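Oxidized polyvinyl alcohol hydrolase (Pseudomonas sp. VM15C, PDB 3WWC) hydrolyses beta-diketones such as 4,6-nonanedione and cleaves oxidized polyvinyl alcohol in the second step of polyvinyl alcohol degradation. Local coordinates at residues Pro67-Ser71 against Ala177-Thr183; Ser201-Val206 against Tyr275-Ala281; Glu256-Trp260 against Leu271-Arg276. The protein carries 1 engineered substitution. All coordinates share one frame; numbering follows the deposited sequence.

Overall arrangement
The three contacts surround one bound butanoic acid at the C-terminal ends of the parallel strands in an alpha/beta hydrolase sheet. Along the chain, interaction 1 closes before the other two open; it joins the end of strand 62-68 to the start of helix 178-189. Interactions 2 and 3, with centres about 9 Å apart, share Y275 and R276 at the start of helix 275-288, and interaction 3 adds the hairpin 259-263/269-274. The centre of interaction 1 lies about 13 Å and 15 Å from theirs. A probable T181 OG1 to E203 N hydrogen bond joins interactions 1 and 2. All three thus meet round the same butanoic acid, and Y205 and C272 also border a second one.

Interaction 1: residues Pro67-Ser71 against Ala177-Thr183; sequences PMTGS and ASGGTMT. Engineered in segment 177-183: A177 (natural residue Ser). With BUA (butanoic acid), chain C.
M68 lays its thioether over the first turns of helix 178-189, at about a right angle to the side chain of M182. Its sulfur SD packs on M182 CG at 3.7 Å. A bend at the last torsion (chi3 -73°) turns the terminal methyl CE toward the helix, where it lies 3.2 Å from T183 OG1 and also close to G179 O. That hydroxyl is occupied along the helix: T183 OG1 donates to G179 O at 2.9 Å, while T183 N reaches the same oxygen from the opposite face of its carbonyl plane. The methyl therefore meets polar atoms already engaged with each other, and F153 of helix 148-160 packs on M68 as well. Further along, the backbones themselves come close. G179 has no side chain, and its CA approaches T69 O at 3.3 Å in a CA-H...O contact; the same carbonyl accepts a hydrogen bond from W129 NE1. G70 CA packs against S178 N and G179 N.

The turn from strand 170-176 into this helix is the nucleophile elbow of alpha/beta hydrolases. A177, engineered from the natural serine assigned by similarity to the charge relay system, holds the N-cap position with the strained backbone (phi 63°, psi -121°) expected there. Its CB lies 3.2 Å from O2 of butanoic acid. S71 OG donates to O1 of the ligand at 2.7 Å and has W126 NE1 as a second partner; S178 OG is hydrogen-bonded to E131 instead. S178 N also lies 3.1 Å from ligand O1, at the start of the helix. A hydroxyl donor and a helix N-terminus converging on one carboxylate oxygen are consistent with an oxyanion hole, which would probably stabilise negative charge developing on a substrate carbonyl.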
loop_
_atom_site.group_PDB
_atom_site.type_symbol
_atom_site.label_atom_id
_atom_site.label_comp_id
_atom_site.label_asym_id
_atom_site.label_seq_id
_atom_site.Cartn_x
_atom_site.Cartn_y
_atom_site.Cartn_z
ATOM N N PRO A 67 -1.231 5.241 6.482
ATOM C CA PRO A 67 -2.365 4.526 5.905
ATOM C C PRO A 67 -2.948 5.265 4.722
ATOM O O PRO A 67 -3.052 6.513 4.716
ATOM C CB PRO A 67 -3.349 4.480 7.077
ATOM C CG PRO A 67 -3.100 5.822 7.776
ATOM C CD PRO A 67 -1.614 5.936 7.740
ATOM N N MET A 68 -3.346 4.480 3.726
ATOM C CA MET A 68 -3.946 5.060 2.515
ATOM C C MET A 68 -5.300 4.479 2.234
ATOM O O MET A 68 -5.475 3.259 2.250
ATOM C CB MET A 68 -3.040 4.804 1.320
ATOM C CG MET A 68 -1.754 5.571 1.483
ATOM S SD MET A 68 -0.536 5.207 0.178
ATOM C CE MET A 68 -0.029 3.627 0.622
ATOM N N THR A 69 -6.258 5.350 1.931
ATOM C CA THR A 69 -7.579 4.900 1.536
ATOM C C THR A 69 -7.553 4.380 0.104
ATOM O O THR A 69 -6.499 4.366 -0.574
ATOM C CB THR A 69 -8.556 6.092 1.677
ATOM O OG1 THR A 69 -9.895 5.573 1.567
ATOM C CG2 THR A 69 -8.309 7.162 0.592
ATOM N N GLY A 70 -8.719 3.947 -0.351
ATOM C CA GLY A 70 -8.852 3.404 -1.703
ATOM C C GLY A 70 -9.512 4.365 -2.679
ATOM O O GLY A 70 -9.202 5.555 -2.735
ATOM N N SER A 71 -10.424 3.811 -3.470
ATOM C CA SER A 71 -11.099 4.601 -4.508
ATOM C C SER A 71 -12.314 5.346 -4.095
ATOM O O SER A 71 -12.551 6.439 -4.598
ATOM C CB SER A 71 -11.497 3.663 -5.660
ATOM O OG SER A 71 -10.323 3.112 -6.274
ATOM N N ALA A 177 -7.068 -1.588 -1.325
ATOM C CA ALA A 177 -7.511 -1.458 -2.712
ATOM C C ALA A 177 -6.537 -0.604 -3.479
ATOM O O ALA A 177 -5.372 -0.994 -3.506
ATOM C CB ALA A 177 -8.943 -0.893 -2.698
ATOM N N SER A 178 -6.925 0.521 -4.070
ATOM C CA SER A 178 -5.939 1.338 -4.794
ATOM C C SER A 178 -4.861 1.779 -3.799
ATOM O O SER A 178 -3.717 1.970 -4.232
ATOM C CB SER A 178 -6.640 2.538 -5.437
ATOM O OG SER A 178 -5.730 3.326 -6.176
ATOM N N GLY A 179 -5.199 1.949 -2.523
ATOM C CA GLY A 179 -4.141 2.304 -1.569
ATOM C C GLY A 179 -3.205 1.122 -1.351
ATOM O O GLY A 179 -2.045 1.353 -0.991
ATOM N N GLY A 180 -3.701 -0.107 -1.482
ATOM C CA GLY A 180 -2.830 -1.276 -1.408
ATOM C C GLY A 180 -1.933 -1.338 -2.646
ATOM O O GLY A 180 -0.777 -1.736 -2.536
ATOM N N THR A 181 -2.453 -0.953 -3.822
ATOM C CA THR A 181 -1.648 -0.923 -5.037
ATOM C C THR A 181 -0.547 0.110 -4.842
ATOM O O THR A 181 0.608 -0.124 -5.202
ATOM C CB THR A 181 -2.531 -0.541 -6.227
ATOM O OG1 THR A 181 -3.717 -1.373 -6.197
ATOM C CG2 THR A 181 -1.758 -0.707 -7.536
ATOM N N MET A 182 -0.919 1.245 -4.288
ATOM C CA MET A 182 0.081 2.280 -4.046
ATOM C C MET A 182 1.146 1.816 -3.063
ATOM O O MET A 182 2.334 2.185 -3.220
ATOM C CB MET A 182 -0.633 3.551 -3.548
ATOM C CG MET A 182 0.295 4.773 -3.352
ATOM S SD MET A 182 0.926 5.367 -4.950
ATOM C CE MET A 182 2.700 5.218 -4.687
ATOM N N THR A 183 0.753 0.996 -2.073
ATOM C CA THR A 183 1.729 0.453 -1.103
ATOM C C THR A 183 2.727 -0.410 -1.892
ATOM O O THR A 183 3.939 -0.320 -1.695
ATOM C CB THR A 183 1.029 -0.401 -0.062
ATOM O OG1 THR A 183 0.130 0.445 0.669
ATOM C CG2 THR A 183 2.047 -0.994 0.915
HETATM C C1 BUA C . -8.550 -0.934 -9.974
HETATM C C2 BUA C . -8.975 -1.315 -8.555
HETATM C C3 BUA C . -8.756 -0.118 -7.630
HETATM C C4 BUA C . -9.263 -0.417 -6.217
HETATM O O1 BUA C . -9.694 0.556 -5.558
HETATM O O2 BUA C . -9.139 -1.596 -5.811
#

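Interaction 2: residues Ser201-Val206 against Tyr275-Ala281. With BUA (butanoic acid), chain C.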
loop_
_atom_site.group_PDB
_atom_site.type_symbol
_atom_site.label_atom_id
_atom_site.label_comp_id
_atom_site.label_asym_id
_atom_site.label_seq_id
_atom_site.Cartn_x
_atom_site.Cartn_y
_atom_site.Cartn_z
ATOM N N SER A 201 -5.276 -6.116 -0.407
ATOM C CA SER A 201 -6.051 -6.218 -1.658
ATOM C C SER A 201 -5.644 -5.188 -2.675
ATOM O O SER A 201 -6.490 -4.460 -3.224
ATOM C CB SER A 201 -7.502 -6.096 -1.333
ATOM O OG SER A 201 -7.871 -7.112 -0.439
ATOM N N GLY A 202 -4.344 -5.133 -2.897
ATOM C CA GLY A 202 -3.798 -4.219 -3.911
ATOM C C GLY A 202 -3.575 -4.946 -5.221
ATOM O O GLY A 202 -3.432 -6.183 -5.278
ATOM N N GLU A 203 -3.537 -4.168 -6.288
ATOM C CA GLU A 203 -3.243 -4.744 -7.601
ATOM C C GLU A 203 -1.729 -4.848 -7.811
ATOM O O GLU A 203 -0.898 -4.218 -7.099
ATOM C CB GLU A 203 -3.826 -3.864 -8.743
ATOM C CG GLU A 203 -5.118 -4.419 -9.415
ATOM C CD GLU A 203 -4.852 -5.619 -10.299
ATOM O OE1 GLU A 203 -5.795 -5.990 -11.012
ATOM O OE2 GLU A 203 -3.734 -6.199 -10.324
ATOM N N TRP A 204 -1.391 -5.657 -8.812
ATOM C CA TRP A 204 -0.017 -5.828 -9.314
ATOM C C TRP A 204 -0.014 -5.411 -10.810
ATOM O O TRP A 204 1.035 -5.052 -11.344
ATOM C CB TRP A 204 0.421 -7.304 -9.233
ATOM C CG TRP A 204 1.927 -7.487 -9.237
ATOM C CD1 TRP A 204 2.708 -7.973 -10.268
ATOM C CD2 TRP A 204 2.828 -7.190 -8.158
ATOM N NE1 TRP A 204 4.035 -8.004 -9.887
ATOM C CE2 TRP A 204 4.141 -7.530 -8.592
ATOM C CE3 TRP A 204 2.653 -6.669 -6.853
ATOM C CZ2 TRP A 204 5.268 -7.373 -7.767
ATOM C CZ3 TRP A 204 3.774 -6.510 -6.032
ATOM C CH2 TRP A 204 5.075 -6.862 -6.477
ATOM N N TYR A 205 -1.170 -5.474 -11.463
ATOM C CA TYR A 205 -1.328 -5.170 -12.917
ATOM C C TYR A 205 -0.354 -6.030 -13.701
ATOM O O TYR A 205 0.508 -5.555 -14.473
ATOM C CB TYR A 205 -1.069 -3.710 -13.213
ATOM C CG TYR A 205 -1.951 -2.747 -12.468
ATOM C CD1 TYR A 205 -3.348 -2.796 -12.575
ATOM C CD2 TYR A 205 -1.376 -1.702 -11.742
ATOM C CE1 TYR A 205 -4.141 -1.804 -11.998
ATOM C CE2 TYR A 205 -2.160 -0.704 -11.168
ATOM C CZ TYR A 205 -3.527 -0.762 -11.308
ATOM O OH TYR A 205 -4.319 0.276 -10.817
ATOM N N VAL A 206 -0.495 -7.340 -13.514
ATOM C CA VAL A 206 0.407 -8.300 -14.141
ATOM C C VAL A 206 0.575 -8.088 -15.646
ATOM O O VAL A 206 -0.422 -7.859 -16.378
ATOM C CB VAL A 206 -0.112 -9.709 -13.868
ATOM C CG1 VAL A 206 0.652 -10.770 -14.738
ATOM C CG2 VAL A 206 0.145 -10.034 -12.411
ATOM N N TYR A 275 -8.392 -9.772 -6.872
ATOM C CA TYR A 275 -7.156 -9.637 -6.079
ATOM C C TYR A 275 -6.475 -10.935 -5.681
ATOM O O TYR A 275 -5.425 -10.944 -5.038
ATOM C CB TYR A 275 -7.436 -8.697 -4.880
ATOM C CG TYR A 275 -7.893 -7.345 -5.389
ATOM C CD1 TYR A 275 -9.250 -7.102 -5.634
ATOM C CD2 TYR A 275 -6.968 -6.343 -5.673
ATOM C CE1 TYR A 275 -9.680 -5.884 -6.155
ATOM C CE2 TYR A 275 -7.388 -5.131 -6.210
ATOM C CZ TYR A 275 -8.727 -4.923 -6.439
ATOM O OH TYR A 275 -9.153 -3.737 -6.969
ATOM N N ARG A 276 -7.014 -12.053 -6.131
ATOM C CA ARG A 276 -6.321 -13.317 -5.883
ATOM C C ARG A 276 -4.983 -13.316 -6.690
ATOM O O ARG A 276 -3.912 -13.540 -6.128
ATOM C CB ARG A 276 -7.263 -14.485 -6.309
ATOM C CG ARG A 276 -6.569 -15.872 -6.174
ATOM C CD ARG A 276 -7.331 -16.957 -7.004
ATOM N NE ARG A 276 -8.734 -16.981 -6.630
ATOM C CZ ARG A 276 -9.244 -17.761 -5.684
ATOM N NH1 ARG A 276 -8.471 -18.623 -5.029
ATOM N NH2 ARG A 276 -10.501 -17.618 -5.330
ATOM N N PRO A 277 -5.023 -13.073 -8.025
ATOM C CA PRO A 277 -3.725 -13.081 -8.706
ATOM C C PRO A 277 -2.743 -11.989 -8.271
ATOM O O PRO A 277 -1.534 -12.206 -8.312
ATOM C CB PRO A 277 -4.093 -12.954 -10.191
ATOM C CG PRO A 277 -5.423 -12.308 -10.201
ATOM C CD PRO A 277 -6.130 -12.945 -8.989
ATOM N N SER A 278 -3.258 -10.821 -7.895
ATOM C CA SER A 278 -2.363 -9.740 -7.516
ATOM C C SER A 278 -1.743 -9.932 -6.150
ATOM O O SER A 278 -0.568 -9.583 -5.981
ATOM C CB SER A 278 -3.060 -8.402 -7.627
ATOM O OG SER A 278 -4.176 -8.363 -6.784
ATOM N N THR A 279 -2.485 -10.472 -5.172
ATOM C CA THR A 279 -1.856 -10.749 -3.891
ATOM C C THR A 279 -0.873 -11.926 -4.080
ATOM O O THR A 279 0.198 -11.967 -3.502
ATOM C CB THR A 279 -2.893 -11.034 -2.794
ATOM O OG1 THR A 279 -3.725 -12.165 -3.182
ATOM C CG2 THR A 279 -3.731 -9.779 -2.513
ATOM N N GLN A 280 -1.224 -12.910 -4.892
ATOM C CA GLN A 280 -0.301 -14.020 -5.134
ATOM C C GLN A 280 0.966 -13.469 -5.768
ATOM O O GLN A 280 2.063 -13.795 -5.327
ATOM C CB GLN A 280 -0.911 -15.051 -6.118
ATOM C CG GLN A 280 -0.007 -16.224 -6.363
ATOM C CD GLN A 280 0.027 -17.167 -5.157
ATOM O OE1 GLN A 280 -1.007 -17.726 -4.767
ATOM N NE2 GLN A 280 1.213 -17.337 -4.559
ATOM N N ALA A 281 0.818 -12.674 -6.833
ATOM C CA ALA A 281 1.992 -12.161 -7.505
ATOM C C ALA A 281 2.885 -11.354 -6.597
ATOM O O ALA A 281 4.131 -11.462 -6.620
ATOM C CB ALA A 281 1.567 -11.302 -8.717
HETATM C C1 BUA C . -8.550 -0.934 -9.974
HETATM C C2 BUA C . -8.975 -1.315 -8.555
HETATM C C3 BUA C . -8.756 -0.118 -7.630
HETATM C C4 BUA C . -9.263 -0.417 -6.217
HETATM O O1 BUA C . -9.694 0.556 -5.558
HETATM O O2 BUA C . -9.139 -1.596 -5.811
#
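Y275 presents a ring edge to the backbone of G202 and E203, where the loop following strand 196-200 of the alpha/beta hydrolase sheet runs against the first turns of helix 275-288. G202 O and E203 N lie near the ring plane, S201 O approaches CD2 obliquely at 3.1 Å, and the CG of E203 crosses at CE2. With CG anti to its carbonyl carbon (chi1 -59°), Y275 extends away from the helix so that its OH donates to O2 of butanoic acid; the modelled separation is very short and its exact value doubtful. Backbone atoms of the loop thus line one edge of this pocket tyrosine.

Next to touch is S278, whose hydroxyl sits between its own backbone N and carbonyl carbon (chi1 60°). From there S278 OG donates to G202 O at 2.8 Å, tilted from that carbonyl's plane. The CB of S278 presses on W204 N at 3.4 Å and on the carboxylate of E203. That carboxylate fastens the loop internally: E203 OE2 receives W204 N at 2.8 Å through its anti lone pair and Y205 N at 2.9 Å from above its plane. Two N-H donors on one oxygen fix the rotation of the group and would favour its charged form. E203 CB meanwhile covers the centre of one face of the Y205 ring.

T279 follows, its hydroxyl turned back to Y275 O and its methyl CG2 resting near S201 CA. One turn beyond S278, A281 closes the contact between V206 CG2 and the indole of W204, whose NE1 donates to H231 O. A281 CB stands over one face of the five-membered ring of W204, 4.0 Å from its centroid and 20° off the normal, in a CH-pi contact.

Interaction 3: residues Glu256-Trp260 against Leu271-Arg276; sequences EKDLW and LCADYR. With BUA (butanoic acid), chain C; BUA (butanoic acid), chain D.
W260 CB fits between A273 CB and Y275, where it lies in the ring plane at the edge, 3.8 Å from CE1. The W260 and Y275 side chains run side by side, Y275 OH close to W260 CB, and O2 of the chain C butanoic acid lies over one indole face. C272 SG, disulfide-bonded to C262, meets W260 CD1 at 3.4 Å, an oblique sulfur-aromatic contact, and lies near C3 of the chain D butanoic acid. On the other face, L259 CD2 lies along the D274 carboxylate while L259 CB touches L271 CD1.

The backbones form the antiparallel hairpin 259-263/269-274 with a classic beta bulge, C272 and A273 both opposite W260. W260 O accepts from C272 N at 2.9 Å and from A273 N at 3.2 Å; W260 N donates to A273 O. At D258, the centre of an inverse gamma turn, the carbonyl O accepts from Y275 N. The D258 carboxylate is hydrogen-bonded to H303 ND1 through OD1 and to S201 OG through OD2, consistent with the Asp-His pair of a charge relay.

D274 N-caps helix 275-288, OD1 taking R276 N at 3.0 Å, while OD2 pairs with R220. A bend at chi3 (-54°) brings the R276 guanidinium to E256. In that salt bridge R276 NH2 meets E256 OE2 at 2.8 Å, 47° out of the carboxylate plane, and a water links NH2 to E256 O.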
loop_
_atom_site.group_PDB
_atom_site.type_symbol
_atom_site.label_atom_id
_atom_site.label_comp_id
_atom_site.label_asym_id
_atom_site.label_seq_id
_atom_site.Cartn_x
_atom_site.Cartn_y
_atom_site.Cartn_z
ATOM N N GLU A 256 -12.613 -15.279 -1.464
ATOM C CA GLU A 256 -13.377 -15.480 -2.700
ATOM C C GLU A 256 -14.074 -14.280 -3.278
ATOM O O GLU A 256 -14.204 -14.151 -4.519
ATOM C CB GLU A 256 -14.402 -16.615 -2.476
ATOM C CG GLU A 256 -13.726 -17.922 -2.202
ATOM C CD GLU A 256 -12.975 -18.424 -3.432
ATOM O OE1 GLU A 256 -13.532 -18.239 -4.556
ATOM O OE2 GLU A 256 -11.865 -19.010 -3.289
ATOM N N LYS A 257 -14.543 -13.384 -2.414
ATOM C CA LYS A 257 -15.229 -12.196 -2.847
ATOM C C LYS A 257 -14.338 -10.941 -2.946
ATOM O O LYS A 257 -14.843 -9.837 -3.093
ATOM C CB LYS A 257 -16.380 -11.865 -1.897
ATOM C CG LYS A 257 -17.447 -12.955 -1.752
ATOM C CD LYS A 257 -18.185 -13.169 -3.051
ATOM C CE LYS A 257 -19.684 -13.341 -2.803
ATOM N NZ LYS A 257 -19.964 -14.269 -1.665
ATOM N N ASP A 258 -13.016 -11.115 -2.890
ATOM C CA ASP A 258 -12.121 -9.975 -2.983
ATOM C C ASP A 258 -11.915 -9.673 -4.479
ATOM O O ASP A 258 -10.959 -10.120 -5.110
ATOM C CB ASP A 258 -10.810 -10.312 -2.262
ATOM C CG ASP A 258 -9.895 -9.083 -2.113
ATOM O OD1 ASP A 258 -10.281 -7.999 -2.603
ATOM O OD2 ASP A 258 -8.773 -9.220 -1.544
ATOM N N LEU A 259 -12.876 -8.899 -5.002
ATOM C CA LEU A 259 -13.000 -8.549 -6.430
ATOM C C LEU A 259 -13.507 -7.134 -6.460
ATOM O O LEU A 259 -14.096 -6.699 -5.482
ATOM C CB LEU A 259 -14.076 -9.426 -7.084
ATOM C CG LEU A 259 -13.916 -10.944 -6.946
ATOM C CD1 LEU A 259 -15.207 -11.698 -7.314
ATOM C CD2 LEU A 259 -12.758 -11.378 -7.845
ATOM N N TRP A 260 -13.304 -6.430 -7.558
ATOM C CA TRP A 260 -13.797 -5.052 -7.662
ATOM C C TRP A 260 -14.513 -4.854 -8.978
ATOM O O TRP A 260 -14.003 -5.227 -10.033
ATOM C CB TRP A 260 -12.627 -4.040 -7.566
ATOM C CG TRP A 260 -12.982 -2.543 -7.736
ATOM C CD1 TRP A 260 -12.645 -1.715 -8.790
ATOM C CD2 TRP A 260 -13.671 -1.722 -6.796
ATOM N NE1 TRP A 260 -13.086 -0.427 -8.549
ATOM C CE2 TRP A 260 -13.721 -0.407 -7.335
ATOM C CE3 TRP A 260 -14.255 -1.968 -5.549
ATOM C CZ2 TRP A 260 -14.335 0.659 -6.666
ATOM C CZ3 TRP A 260 -14.870 -0.909 -4.877
ATOM C CH2 TRP A 260 -14.904 0.391 -5.443
ATOM N N LEU A 271 -16.882 -6.402 -13.766
ATOM C CA LEU A 271 -15.676 -6.872 -13.060
ATOM C C LEU A 271 -14.376 -6.330 -13.669
ATOM O O LEU A 271 -14.110 -6.548 -14.832
ATOM C CB LEU A 271 -15.655 -8.407 -13.072
ATOM C CG LEU A 271 -14.453 -9.069 -12.352
ATOM C CD1 LEU A 271 -14.510 -8.737 -10.849
ATOM C CD2 LEU A 271 -14.487 -10.590 -12.562
ATOM N N CYS A 272 -13.548 -5.621 -12.889
ATOM C CA CYS A 272 -12.303 -5.084 -13.469
ATOM C C CYS A 272 -11.062 -5.455 -12.676
ATOM O O CYS A 272 -9.943 -5.124 -13.088
ATOM C CB CYS A 272 -12.353 -3.551 -13.584
ATOM S SG CYS A 272 -12.702 -2.672 -12.042
ATOM N N ALA A 273 -11.255 -6.101 -11.525
ATOM C CA ALA A 273 -10.091 -6.505 -10.749
ATOM C C ALA A 273 -10.401 -7.713 -9.883
ATOM O O ALA A 273 -11.484 -7.793 -9.299
ATOM C CB ALA A 273 -9.611 -5.371 -9.884
ATOM N N ASP A 274 -9.445 -8.630 -9.829
ATOM C CA ASP A 274 -9.559 -9.832 -9.012
ATOM C C ASP A 274 -8.264 -9.815 -8.201
ATOM O O ASP A 274 -7.177 -9.870 -8.759
ATOM C CB ASP A 274 -9.605 -11.062 -9.921
ATOM C CG ASP A 274 -9.678 -12.365 -9.139
ATOM O OD1 ASP A 274 -9.362 -12.359 -7.920
ATOM O OD2 ASP A 274 -10.066 -13.409 -9.735
ATOM N N TYR A 275 -8.392 -9.772 -6.872
ATOM C CA TYR A 275 -7.156 -9.637 -6.079
ATOM C C TYR A 275 -6.475 -10.935 -5.681
ATOM O O TYR A 275 -5.425 -10.944 -5.038
ATOM C CB TYR A 275 -7.436 -8.697 -4.880
ATOM C CG TYR A 275 -7.893 -7.345 -5.389
ATOM C CD1 TYR A 275 -9.250 -7.102 -5.634
ATOM C CD2 TYR A 275 -6.968 -6.343 -5.673
ATOM C CE1 TYR A 275 -9.680 -5.884 -6.155
ATOM C CE2 TYR A 275 -7.388 -5.131 -6.210
ATOM C CZ TYR A 275 -8.727 -4.923 -6.439
ATOM O OH TYR A 275 -9.153 -3.737 -6.969
ATOM N N ARG A 276 -7.014 -12.053 -6.131
ATOM C CA ARG A 276 -6.321 -13.317 -5.883
ATOM C C ARG A 276 -4.983 -13.316 -6.690
ATOM O O ARG A 276 -3.912 -13.540 -6.128
ATOM C CB ARG A 276 -7.263 -14.485 -6.309
ATOM C CG ARG A 276 -6.569 -15.872 -6.174
ATOM C CD ARG A 276 -7.331 -16.957 -7.004
ATOM N NE ARG A 276 -8.734 -16.981 -6.630
ATOM C CZ ARG A 276 -9.244 -17.761 -5.684
ATOM N NH1 ARG A 276 -8.471 -18.623 -5.029
ATOM N NH2 ARG A 276 -10.501 -17.618 -5.330
HETATM C C1 BUA C . -8.550 -0.934 -9.974
HETATM C C2 BUA C . -8.975 -1.315 -8.555
HETATM C C3 BUA C . -8.756 -0.118 -7.630
HETATM C C4 BUA C . -9.263 -0.417 -6.217
HETATM O O1 BUA C . -9.694 0.556 -5.558
HETATM O O2 BUA C . -9.139 -1.596 -5.811
HETATM C C1 BUA D . -8.024 -1.504 -10.365
HETATM C C2 BUA D . -7.843 -1.047 -11.814
HETATM C C3 BUA D . -9.147 -1.275 -12.585
HETATM C C4 BUA D . -8.985 -0.752 -14.013
HETATM O O1 BUA D . -7.820 -0.567 -14.427
HETATM O O2 BUA D . -10.033 -0.546 -14.661
HETATM O O HOH W 1 -11.854 -15.044 -5.828
HETATM O O HOH W 2 -10.216 -12.831 -5.156
#